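Local coordinates for N-acetylmuramoyl-L-alanine amidase domain-containing protein SAOUHSC_02979 (Staphylococcus aureus, PDB 5T1Q) that probably hydrolyses amide bonds of cell-wall peptidoglycan, represented here by its C-terminal part with a glucosaminidase-like and a CHAP domain, at residues A[140-145]-A[149-154]; A[166-169]-A[173-176]; A[208-213]-A[223-228]; A[281-284]-A[288-291]. One frame throughout, in Å; residues are numbered along the deposited sequence.

Contact 1. Residues A[140-145]-A[149-154]; sequences RKYPST and LKDYSD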
loop_
_atom_site.group_PDB
_atom_site.type_symbol
_atom_site.label_atom_id
_atom_site.label_comp_id
_atom_site.label_asym_id
_atom_site.label_seq_id
_atom_site.Cartn_x
_atom_site.Cartn_y
_atom_site.Cartn_z
ATOM N N ARG A 140 -16.362 5.916 7.253
ATOM C CA ARG A 140 -17.568 5.237 7.670
ATOM C C ARG A 140 -17.224 4.066 8.583
ATOM O O ARG A 140 -16.320 3.285 8.288
ATOM C CB ARG A 140 -18.367 4.767 6.447
ATOM C CG ARG A 140 -18.751 5.912 5.520
ATOM C CD ARG A 140 -19.683 5.489 4.393
ATOM N NE ARG A 140 -19.955 6.611 3.490
ATOM C CZ ARG A 140 -20.726 6.559 2.400
ATOM N NH1 ARG A 140 -21.337 5.437 2.051
ATOM N NH2 ARG A 140 -20.882 7.649 1.646
ATOM N N LYS A 141 -17.924 4.000 9.711
ATOM C CA LYS A 141 -17.759 2.963 10.718
ATOM C C LYS A 141 -19.000 2.080 10.643
ATOM O O LYS A 141 -20.118 2.561 10.838
ATOM C CB LYS A 141 -17.636 3.626 12.090
ATOM C CG LYS A 141 -17.453 2.705 13.285
ATOM C CD LYS A 141 -17.408 3.544 14.554
ATOM C CE LYS A 141 -17.316 2.702 15.808
ATOM N NZ LYS A 141 -16.016 2.001 15.902
ATOM N N TYR A 142 -18.803 0.802 10.331
ATOM C CA TYR A 142 -19.908 -0.137 10.177
ATOM C C TYR A 142 -19.989 -1.111 11.341
ATOM O O TYR A 142 -18.987 -1.349 12.002
ATOM C CB TYR A 142 -19.718 -0.941 8.900
ATOM C CG TYR A 142 -19.536 -0.119 7.649
ATOM C CD1 TYR A 142 -18.269 0.249 7.215
ATOM C CD2 TYR A 142 -20.629 0.264 6.878
ATOM C CE1 TYR A 142 -18.095 0.987 6.056
ATOM C CE2 TYR A 142 -20.462 1.001 5.720
ATOM C CZ TYR A 142 -19.193 1.357 5.309
ATOM O OH TYR A 142 -19.022 2.084 4.155
ATOM N N PRO A 143 -21.186 -1.684 11.597
ATOM C CA PRO A 143 -21.305 -2.690 12.669
ATOM C C PRO A 143 -20.530 -3.975 12.353
ATOM O O PRO A 143 -20.092 -4.674 13.264
ATOM C CB PRO A 143 -22.815 -2.989 12.724
ATOM C CG PRO A 143 -23.482 -1.883 11.987
ATOM C CD PRO A 143 -22.493 -1.361 10.994
ATOM N N SER A 144 -20.401 -4.283 11.061
ATOM C CA SER A 144 -19.672 -5.462 10.597
ATOM C C SER A 144 -19.304 -5.298 9.116
ATOM O O SER A 144 -19.696 -4.320 8.472
ATOM C CB SER A 144 -20.519 -6.721 10.784
ATOM O OG SER A 144 -21.656 -6.699 9.946
ATOM N N THR A 145 -18.558 -6.256 8.576
ATOM C CA THR A 145 -18.171 -6.208 7.168
ATOM C C THR A 145 -19.358 -6.463 6.230
ATOM O O THR A 145 -19.260 -6.217 5.033
ATOM C CB THR A 145 -17.030 -7.187 6.851
ATOM O OG1 THR A 145 -17.435 -8.516 7.165
ATOM C CG2 THR A 145 -15.792 -6.838 7.655
ATOM N N LEU A 149 -19.628 -4.203 2.576
ATOM C CA LEU A 149 -19.801 -4.744 1.222
ATOM C C LEU A 149 -21.058 -4.168 0.558
ATOM O O LEU A 149 -21.043 -3.820 -0.630
ATOM C CB LEU A 149 -19.920 -6.270 1.281
ATOM C CG LEU A 149 -18.705 -7.069 1.780
ATOM C CD1 LEU A 149 -19.104 -8.479 2.212
ATOM C CD2 LEU A 149 -17.612 -7.113 0.728
ATOM N N LYS A 150 -22.144 -4.102 1.334
ATOM C CA LYS A 150 -23.426 -3.546 0.876
ATOM C C LYS A 150 -23.267 -2.048 0.561
ATOM O O LYS A 150 -23.744 -1.568 -0.473
ATOM C CB LYS A 150 -24.495 -3.762 1.971
ATOM C CG LYS A 150 -25.903 -3.201 1.740
ATOM C CD LYS A 150 -26.613 -3.831 0.552
ATOM C CE LYS A 150 -28.130 -3.826 0.731
ATOM N NZ LYS A 150 -28.731 -2.483 0.965
ATOM N N ASP A 151 -22.555 -1.329 1.428
ATOM C CA ASP A 151 -22.396 0.111 1.263
ATOM C C ASP A 151 -21.533 0.458 0.036
ATOM O O ASP A 151 -21.746 1.492 -0.616
ATOM C CB ASP A 151 -21.843 0.743 2.539
ATOM C CG ASP A 151 -22.100 2.240 2.614
ATOM O OD1 ASP A 151 -23.149 2.692 2.110
ATOM O OD2 ASP A 151 -21.264 2.961 3.200
ATOM N N TYR A 152 -20.573 -0.404 -0.286
ATOM C CA TYR A 152 -19.754 -0.210 -1.488
ATOM C C TYR A 152 -20.632 -0.311 -2.724
ATOM O O TYR A 152 -20.557 0.531 -3.613
ATOM C CB TYR A 152 -18.638 -1.260 -1.583
ATOM C CG TYR A 152 -17.945 -1.282 -2.939
ATOM C CD1 TYR A 152 -16.901 -0.407 -3.223
ATOM C CD2 TYR A 152 -18.354 -2.165 -3.939
ATOM C CE1 TYR A 152 -16.277 -0.417 -4.457
ATOM C CE2 TYR A 152 -17.742 -2.180 -5.178
ATOM C CZ TYR A 152 -16.703 -1.306 -5.431
ATOM O OH TYR A 152 -16.082 -1.325 -6.651
ATOM N N SER A 153 -21.452 -1.361 -2.776
ATOM C CA SER A 153 -22.350 -1.584 -3.909
ATOM C C SER A 153 -23.342 -0.432 -4.049
ATOM O O SER A 153 -23.652 -0.022 -5.162
ATOM C CB SER A 153 -23.098 -2.908 -3.769
ATOM O OG SER A 153 -23.931 -2.896 -2.628
ATOM N N ASP A 154 -23.811 0.098 -2.922
ATOM C CA ASP A 154 -24.730 1.237 -2.934
ATOM C C ASP A 154 -24.061 2.496 -3.473
ATOM O O ASP A 154 -24.702 3.285 -4.162
ATOM C CB ASP A 154 -25.309 1.503 -1.536
ATOM C CG ASP A 154 -26.342 0.455 -1.112
ATOM O OD1 ASP A 154 -26.648 -0.459 -1.909
ATOM O OD2 ASP A 154 -26.867 0.556 0.021
#

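Contact 2. Residues A[166-169]-A[173-176]; sequences IYKP and SEAD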
loop_
_atom_site.group_PDB
_atom_site.type_symbol
_atom_site.label_atom_id
_atom_site.label_comp_id
_atom_site.label_asym_id
_atom_site.label_seq_id
_atom_site.Cartn_x
_atom_site.Cartn_y
_atom_site.Cartn_z
ATOM N N ILE A 166 -21.506 9.070 -11.238
ATOM C CA ILE A 166 -20.054 9.192 -11.147
ATOM C C ILE A 166 -19.339 7.835 -11.318
ATOM O O ILE A 166 -18.264 7.793 -11.883
ATOM C CB ILE A 166 -19.610 9.894 -9.835
ATOM C CG1 ILE A 166 -18.115 10.261 -9.902
ATOM C CG2 ILE A 166 -19.939 9.046 -8.614
ATOM C CD1 ILE A 166 -17.576 10.973 -8.673
ATOM N N TYR A 167 -19.957 6.747 -10.862
ATOM C CA TYR A 167 -19.371 5.404 -11.003
ATOM C C TYR A 167 -20.119 4.528 -12.015
ATOM O O TYR A 167 -19.858 3.327 -12.100
ATOM C CB TYR A 167 -19.296 4.698 -9.641
ATOM C CG TYR A 167 -18.470 5.448 -8.623
ATOM C CD1 TYR A 167 -17.112 5.673 -8.834
ATOM C CD2 TYR A 167 -19.034 5.913 -7.434
ATOM C CE1 TYR A 167 -16.342 6.362 -7.906
ATOM C CE2 TYR A 167 -18.271 6.599 -6.496
ATOM C CZ TYR A 167 -16.923 6.826 -6.739
ATOM O OH TYR A 167 -16.151 7.510 -5.816
ATOM N N LYS A 168 -21.030 5.127 -12.786
ATOM C CA LYS A 168 -21.785 4.383 -13.801
ATOM C C LYS A 168 -20.868 3.674 -14.821
ATOM O O LYS A 168 -21.152 2.545 -15.196
ATOM C CB LYS A 168 -22.830 5.272 -14.505
ATOM C CG LYS A 168 -23.686 4.529 -15.527
ATOM C CD LYS A 168 -24.804 5.387 -16.108
ATOM C CE LYS A 168 -25.577 4.601 -17.155
ATOM N NZ LYS A 168 -26.759 5.317 -17.693
ATOM N N PRO A 169 -19.769 4.328 -15.264
ATOM C CA PRO A 169 -18.832 3.656 -16.184
ATOM C C PRO A 169 -18.129 2.382 -15.644
ATOM O O PRO A 169 -17.469 1.697 -16.422
ATOM C CB PRO A 169 -17.791 4.741 -16.475
ATOM C CG PRO A 169 -18.533 6.025 -16.293
ATOM C CD PRO A 169 -19.471 5.772 -15.154
ATOM N N SER A 173 -22.548 -3.446 -17.423
ATOM C CA SER A 173 -23.249 -3.115 -18.667
ATOM C C SER A 173 -22.635 -1.926 -19.438
ATOM O O SER A 173 -22.938 -1.735 -20.611
ATOM C CB SER A 173 -24.727 -2.825 -18.367
ATOM O OG SER A 173 -24.863 -1.797 -17.402
ATOM N N GLU A 174 -21.784 -1.136 -18.779
ATOM C CA GLU A 174 -21.141 0.041 -19.405
ATOM C C GLU A 174 -19.661 -0.166 -19.737
ATOM O O GLU A 174 -19.107 0.562 -20.560
ATOM C CB GLU A 174 -21.250 1.244 -18.465
ATOM C CG GLU A 174 -22.676 1.645 -18.113
ATOM C CD GLU A 174 -23.425 2.273 -19.271
ATOM O OE1 GLU A 174 -24.619 1.957 -19.438
ATOM O OE2 GLU A 174 -22.820 3.071 -20.022
ATOM N N ALA A 175 -19.028 -1.132 -19.065
ATOM C CA ALA A 175 -17.605 -1.436 -19.238
ATOM C C ALA A 175 -17.437 -2.830 -19.835
ATOM O O ALA A 175 -17.784 -3.827 -19.197
ATOM C CB ALA A 175 -16.888 -1.343 -17.897
ATOM N N ASP A 176 -16.879 -2.889 -21.045
ATOM C CA ASP A 176 -16.680 -4.157 -21.769
ATOM C C ASP A 176 -15.893 -5.203 -20.952
ATOM O O ASP A 176 -16.223 -6.392 -20.986
ATOM C CB ASP A 176 -15.994 -3.905 -23.123
ATOM C CG ASP A 176 -16.825 -3.022 -24.061
ATOM O OD1 ASP A 176 -18.070 -2.985 -23.936
ATOM O OD2 ASP A 176 -16.225 -2.370 -24.944
HETATM O O HOH W 1 -17.447 2.080 -19.108
#

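Contact 3. Residues A[208-213]-A[223-228]; sequences LTQFDD and ERSIKD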
loop_
_atom_site.group_PDB
_atom_site.type_symbol
_atom_site.label_atom_id
_atom_site.label_comp_id
_atom_site.label_asym_id
_atom_site.label_seq_id
_atom_site.Cartn_x
_atom_site.Cartn_y
_atom_site.Cartn_z
ATOM N N LEU A 208 -9.069 -12.909 -9.941
ATOM C CA LEU A 208 -10.360 -12.491 -9.438
ATOM C C LEU A 208 -11.514 -12.517 -10.457
ATOM O O LEU A 208 -12.679 -12.402 -10.050
ATOM C CB LEU A 208 -10.237 -11.113 -8.787
ATOM C CG LEU A 208 -9.176 -10.977 -7.685
ATOM C CD1 LEU A 208 -9.175 -9.556 -7.125
ATOM C CD2 LEU A 208 -9.398 -11.990 -6.568
ATOM N N THR A 209 -11.226 -12.658 -11.755
ATOM C CA THR A 209 -12.304 -12.747 -12.753
ATOM C C THR A 209 -13.117 -14.032 -12.580
ATOM O O THR A 209 -14.268 -14.107 -13.004
ATOM C CB THR A 209 -11.787 -12.713 -14.202
ATOM O OG1 THR A 209 -10.827 -13.761 -14.392
ATOM C CG2 THR A 209 -11.149 -11.369 -14.515
ATOM N N GLN A 210 -12.525 -15.037 -11.944
ATOM C CA GLN A 210 -13.221 -16.298 -11.727
ATOM C C GLN A 210 -14.470 -16.107 -10.839
ATOM O O GLN A 210 -15.246 -17.043 -10.663
ATOM C CB GLN A 210 -12.280 -17.354 -11.129
ATOM C CG GLN A 210 -12.030 -17.232 -9.632
ATOM C CD GLN A 210 -11.013 -18.242 -9.131
ATOM O OE1 GLN A 210 -11.380 -19.256 -8.527
ATOM N NE2 GLN A 210 -9.733 -17.998 -9.421
ATOM N N PHE A 211 -14.644 -14.901 -10.286
ATOM C CA PHE A 211 -15.812 -14.571 -9.459
ATOM C C PHE A 211 -16.793 -13.626 -10.178
ATOM O O PHE A 211 -17.765 -13.164 -9.574
ATOM C CB PHE A 211 -15.362 -13.945 -8.131
ATOM C CG PHE A 211 -14.371 -14.788 -7.370
ATOM C CD1 PHE A 211 -14.761 -16.002 -6.804
ATOM C CD2 PHE A 211 -13.051 -14.372 -7.214
ATOM C CE1 PHE A 211 -13.855 -16.780 -6.106
ATOM C CE2 PHE A 211 -12.143 -15.145 -6.508
ATOM C CZ PHE A 211 -12.544 -16.351 -5.957
ATOM N N ASP A 212 -16.535 -13.344 -11.456
ATOM C CA ASP A 212 -17.383 -12.454 -12.246
ATOM C C ASP A 212 -18.512 -13.186 -12.974
ATOM O O ASP A 212 -19.492 -12.563 -13.344
ATOM C CB ASP A 212 -16.544 -11.682 -13.283
ATOM C CG ASP A 212 -15.643 -10.628 -12.657
ATOM O OD1 ASP A 212 -15.887 -10.236 -11.495
ATOM O OD2 ASP A 212 -14.703 -10.164 -13.345
ATOM N N ASP A 213 -18.369 -14.494 -13.165
ATOM C CA ASP A 213 -19.353 -15.286 -13.897
ATOM C C ASP A 213 -20.549 -15.709 -13.046
ATOM O O ASP A 213 -20.540 -15.574 -11.817
ATOM C CB ASP A 213 -18.660 -16.507 -14.523
ATOM C CG ASP A 213 -17.609 -16.116 -15.559
ATOM O OD1 ASP A 213 -17.692 -15.000 -16.118
ATOM O OD2 ASP A 213 -16.713 -16.934 -15.835
ATOM N N GLU A 223 -6.791 -21.474 -4.381
ATOM C CA GLU A 223 -5.340 -21.295 -4.286
ATOM C C GLU A 223 -4.578 -21.999 -5.409
ATOM O O GLU A 223 -3.500 -21.566 -5.796
ATOM C CB GLU A 223 -4.813 -21.690 -2.908
ATOM C CG GLU A 223 -5.331 -20.781 -1.799
ATOM C CD GLU A 223 -4.571 -20.912 -0.488
ATOM O OE1 GLU A 223 -3.412 -21.384 -0.495
ATOM O OE2 GLU A 223 -5.127 -20.506 0.557
ATOM N N ARG A 224 -5.174 -23.047 -5.960
ATOM C CA ARG A 224 -4.574 -23.796 -7.065
ATOM C C ARG A 224 -4.474 -22.951 -8.349
ATOM O O ARG A 224 -3.595 -23.188 -9.178
ATOM C CB ARG A 224 -5.415 -25.046 -7.350
ATOM C CG ARG A 224 -4.664 -26.205 -7.978
ATOM C CD ARG A 224 -5.625 -27.366 -8.195
ATOM N NE ARG A 224 -5.020 -28.673 -7.922
ATOM C CZ ARG A 224 -4.826 -29.174 -6.694
ATOM N NH1 ARG A 224 -4.289 -30.385 -6.544
ATOM N NH2 ARG A 224 -5.148 -28.468 -5.604
ATOM N N SER A 225 -5.370 -21.970 -8.499
ATOM C CA SER A 225 -5.418 -21.119 -9.704
ATOM C C SER A 225 -4.421 -19.961 -9.721
ATOM O O SER A 225 -4.107 -19.440 -10.791
ATOM C CB SER A 225 -6.826 -20.546 -9.879
ATOM O OG SER A 225 -7.164 -19.709 -8.787
ATOM N N ILE A 226 -3.950 -19.551 -8.541
ATOM C CA ILE A 226 -2.998 -18.442 -8.416
ATOM C C ILE A 226 -1.627 -18.867 -8.955
ATOM O O ILE A 226 -0.984 -19.764 -8.410
ATOM C CB ILE A 226 -2.870 -17.969 -6.948
ATOM C CG1 ILE A 226 -4.232 -17.501 -6.430
ATOM C CG2 ILE A 226 -1.849 -16.838 -6.826
ATOM C CD1 ILE A 226 -4.255 -17.205 -4.950
ATOM N N LYS A 227 -1.193 -18.217 -10.030
ATOM C CA LYS A 227 0.086 -18.539 -10.658
ATOM C C LYS A 227 1.151 -17.596 -10.121
ATOM O O LYS A 227 0.915 -16.395 -9.967
ATOM C CB LYS A 227 -0.027 -18.450 -12.185
ATOM C CG LYS A 227 -1.131 -19.334 -12.775
ATOM C CD LYS A 227 -1.238 -19.193 -14.292
ATOM C CE LYS A 227 -2.469 -19.889 -14.861
ATOM N NZ LYS A 227 -2.474 -21.370 -14.674
ATOM N N ASP A 228 2.318 -18.153 -9.824
ATOM C CA ASP A 228 3.439 -17.383 -9.277
ATOM C C ASP A 228 4.104 -16.522 -10.326
ATOM O O ASP A 228 3.992 -16.785 -11.519
ATOM C CB ASP A 228 4.503 -18.337 -8.734
ATOM C CG ASP A 228 3.956 -19.284 -7.696
ATOM O OD1 ASP A 228 3.148 -18.829 -6.862
ATOM O OD2 ASP A 228 4.340 -20.475 -7.718
#

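Contact 4. Residues A[281-284]-A[288-291]; sequences RAQY and QVSH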
loop_
_atom_site.group_PDB
_atom_site.type_symbol
_atom_site.label_atom_id
_atom_site.label_comp_id
_atom_site.label_asym_id
_atom_site.label_seq_id
_atom_site.Cartn_x
_atom_site.Cartn_y
_atom_site.Cartn_z
ATOM N N ARG A 281 20.126 7.451 17.287
ATOM C CA ARG A 281 19.433 6.671 18.297
ATOM C C ARG A 281 19.952 5.233 18.352
ATOM O O ARG A 281 20.145 4.704 19.441
ATOM C CB ARG A 281 17.929 6.679 18.091
ATOM C CG ARG A 281 17.289 8.028 18.382
ATOM C CD ARG A 281 15.785 7.903 18.508
ATOM N NE ARG A 281 15.155 9.209 18.626
ATOM C CZ ARG A 281 13.848 9.414 18.722
ATOM N NH1 ARG A 281 12.977 8.390 18.754
ATOM N NH2 ARG A 281 13.399 10.657 18.803
ATOM N N ALA A 282 20.187 4.614 17.189
ATOM C CA ALA A 282 20.656 3.222 17.126
ATOM C C ALA A 282 21.991 3.091 17.815
ATOM O O ALA A 282 22.217 2.145 18.567
ATOM C CB ALA A 282 20.766 2.735 15.685
ATOM N N GLN A 283 22.874 4.053 17.524
ATOM C CA GLN A 283 24.211 4.138 18.131
ATOM C C GLN A 283 24.101 4.193 19.658
ATOM O O GLN A 283 24.848 3.515 20.358
ATOM C CB GLN A 283 24.936 5.381 17.585
ATOM C CG GLN A 283 26.237 5.798 18.271
ATOM C CD GLN A 283 27.353 4.788 18.147
ATOM O OE1 GLN A 283 27.500 4.104 17.135
ATOM N NE2 GLN A 283 28.165 4.707 19.177
ATOM N N TYR A 284 23.161 4.977 20.172
ATOM C CA TYR A 284 22.985 5.063 21.613
ATOM C C TYR A 284 22.452 3.736 22.188
ATOM O O TYR A 284 22.867 3.318 23.267
ATOM C CB TYR A 284 22.066 6.229 22.011
ATOM C CG TYR A 284 21.957 6.378 23.516
ATOM C CD1 TYR A 284 22.900 7.093 24.228
ATOM C CD2 TYR A 284 20.931 5.745 24.228
ATOM C CE1 TYR A 284 22.813 7.212 25.619
ATOM C CE2 TYR A 284 20.830 5.851 25.609
ATOM C CZ TYR A 284 21.767 6.577 26.306
ATOM O OH TYR A 284 21.676 6.682 27.681
ATOM N N GLN A 288 25.602 -1.559 16.043
ATOM C CA GLN A 288 26.845 -1.246 15.331
ATOM C C GLN A 288 26.443 -0.245 14.240
ATOM O O GLN A 288 25.576 -0.544 13.414
ATOM C CB GLN A 288 27.453 -2.497 14.652
ATOM C CG GLN A 288 27.669 -3.722 15.552
ATOM C CD GLN A 288 27.638 -5.067 14.778
ATOM O OE1 GLN A 288 26.967 -6.028 15.195
ATOM N NE2 GLN A 288 28.311 -5.113 13.621
ATOM N N VAL A 289 27.056 0.930 14.243
ATOM C CA VAL A 289 26.744 1.968 13.265
ATOM C C VAL A 289 28.051 2.541 12.756
ATOM O O VAL A 289 28.928 2.877 13.567
ATOM C CB VAL A 289 25.929 3.130 13.893
ATOM C CG1 VAL A 289 25.508 4.145 12.831
ATOM C CG2 VAL A 289 24.707 2.622 14.636
ATOM N N SER A 290 28.206 2.646 11.433
ATOM C CA SER A 290 29.404 3.258 10.873
ATOM C C SER A 290 29.162 3.810 9.459
ATOM O O SER A 290 28.074 3.637 8.880
ATOM C CB SER A 290 30.575 2.262 10.850
ATOM O OG SER A 290 30.561 1.457 9.687
ATOM N N HIS A 291 30.189 4.464 8.920
ATOM C CA HIS A 291 30.172 5.012 7.567
ATOM C C HIS A 291 30.638 4.002 6.502
ATOM O O HIS A 291 30.709 4.343 5.312
ATOM C CB HIS A 291 31.021 6.294 7.501
ATOM C CG HIS A 291 30.462 7.428 8.301
ATOM N ND1 HIS A 291 29.348 8.137 7.905
ATOM C CD2 HIS A 291 30.861 7.984 9.471
ATOM C CE1 HIS A 291 29.084 9.079 8.796
ATOM N NE2 HIS A 291 29.987 9.007 9.755
HETATM O O HOH W 2 28.653 1.784 16.569
HETATM O O HOH W 3 30.011 4.124 15.627
#

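Contact 1. Residues A[140-145]-A[149-154]
Arg140 closes strand 131-140 and is the first of two residues to grip Asp151, on helix 145-158, so this strand-loop-helix junction of the lysozyme-clan, glucosaminidase-like domain shows how one buried carboxylate can tie a connecting loop to the helix that follows. The extended Arg140 chain brings NH1 to Asp151 OD2 at 2.7 Å in a salt bridge. OD2 lies in the guanidinium plane, whereas NH1 reaches the syn side of OD2, 29° out of the carboxylate plane. Arg140 NE is hydrogen-bonded to Lys112 O. Two residues on, Tyr142 donates its OH to the same Asp151 OD2 at 2.6 Å, where it meets the anti lone pair of OD2; ring and carboxylate planes stand 68° apart, and Phe115 meets the ring as well. Two donors on one oxygen would probably stabilise the charged form of Asp151. A chi1 of -160° swings this carboxylate away from its own backbone N, within reach of both donors. Ser144 then takes the N-cap position, its OG hydrogen-bonded to Glu147 OE2 and weakly to Lys146 N. Thr145 O accepts from Leu149 N at 3.2 Å, and Leu149 CG packs 3.4 Å from that same Thr145 O.

Contact 2. Residues A[166-169]-A[173-176]
Lys168 carries its CG anti to its backbone N (chi1 -177°) and runs on fully extended, while Glu174 folds its chain at chi2 (-71°); together these torsions lay the two side chains across each other at a slant. Their aliphatic parts do the touching: Glu174 CG is 4.0 Å from Lys168 CG, and it also rests 3.4 Å from the carbonyl oxygen Lys168 O. Farther out, Glu174 OE1 comes to 3.6 Å from Lys168 CE. The ammonium itself stays beyond salt-bridge range, with Lys168 NZ 4.3 Å from Glu174 OE1, so the opposite charges can attract only loosely. The pair illustrates how a loop folds back on itself: Lys168 and Pro169 lie in a short 3-10 turn within the connection from helix 145-158 to helix 178-185 of the glucosaminidase-like domain. Beyond the charged pair, backbone carbonyls take part. Ala175 CB sits 3.4 Å from Pro169 O, and Ala175 also touches Asp180 of the following helix, where Pro169 meets His184. A water spans the two limbs of the loop: it donates to Pro169 O at 2.7 Å and, weakly, to Glu174 O. Just past this bridge, Ala175 O receives a hydrogen bond from Tyr81 OH.

Contact 3. Residues A[208-213]-A[223-228]
A short 3-10 turn, 208-211, follows helix 195-205, and the side chain of Gln210 in it reaches across to Ser225, on the weakly bonded helix that the chain forms next. The contact is a worked case of two surface turns joined through a single polar bond, with little surface buried. Gln210 NE2 donates to Ser225 OG over 3.2 Å, and the bond is nearly straight, 166° at the hydrogen. Ser225 OG lies practically in the plane of the Gln210 amide, as expected for an N-H aimed directly at its acceptor. Gln210 gets there with CG placed between its backbone N and carbonyl carbon (chi1 79°) and the rest of the chain extended, a course that also sets CG 3.7 Å above the centre of one face of the Phe211 ring. Each polar end has its stronger partner nearer in sequence: Gln210 NE2 also donates to Gln207 O, and Ser225 OG hydrogen-bonds to Tyr222 O, one turn back along its own helix. The bridging bond therefore joins two groups that are each already held by a residue three positions earlier in the chain. Around it, Phe211 packs on helices 58-78 and 82-93 and Leu208 on helices 82-93 and 195-205, while Ile226, next to Ser225, meets Arg61 of helix 58-78 and His205 of helix 195-205.

Contact 4. Residues A[281-284]-A[288-291]
Val289 of strand 288-290 faces Ala282 and Gln283 near the end of helix 278-284, a helix-to-edge-strand junction within the CHAP domain; the tight connection between them makes it a compact example of a helix laid against the border of a sheet. Apolar packing comes first. Val289 CG2, beside its own backbone N, nestles against the helix backbone, 3.7 Å from Gln283 N, and meets the methyl of Ala282, whose CB lies 4.1 Å away. Ala282 is buried and also touches Ile356 of the neighbouring strand 354-357, placing Val289 and Ile356 both against Ala282. Strand pairing is the second kind: on either side of Val289, Gln288 and Ser290 make backbone hydrogen bonds with Thr357 and Tyr355, consistent with Val289 facing the helix from the outermost strand. The Val289 side chain lies about 9 Å from a bound sodium ion, probably the one held by Asn279 and Asn280 of the same helix. Water mediates the third. Gln283 doubles back through a bend at chi2 (64°), which brings its amide oxygen over the valine, Gln283 OE1 lying 3.7 Å from Val289 CB. One water lies 2.9 Å from Gln283 OE1 and 2.6 Å from Val289 O; another accepts from Val289 N at 2.9 Å and sits 2.7 Å from Gln283 OE1.

Contacts 1, 2 and 3 follow one another along the chain and cluster on one side of the molecule, their centres 21 to 24 Å apart; none touches another, the closest approach being about 7 Å between nearest atoms of contacts 1 and 2. Contact 1 joins the start of helix 145-158 to the loop before it; contact 2 lies in the connection from that helix to helix 178-185. Contact 4 lies across the chain's centre, 47 Å from contacts 1 and 3 and 55 Å from contact 2, centre to centre. It is near a sodium ion, probably that of His276, Asn279, Asn280 and Glu302, in the CHAP domain, where Cys253, His314 and Glu331 may form a catalytic triad.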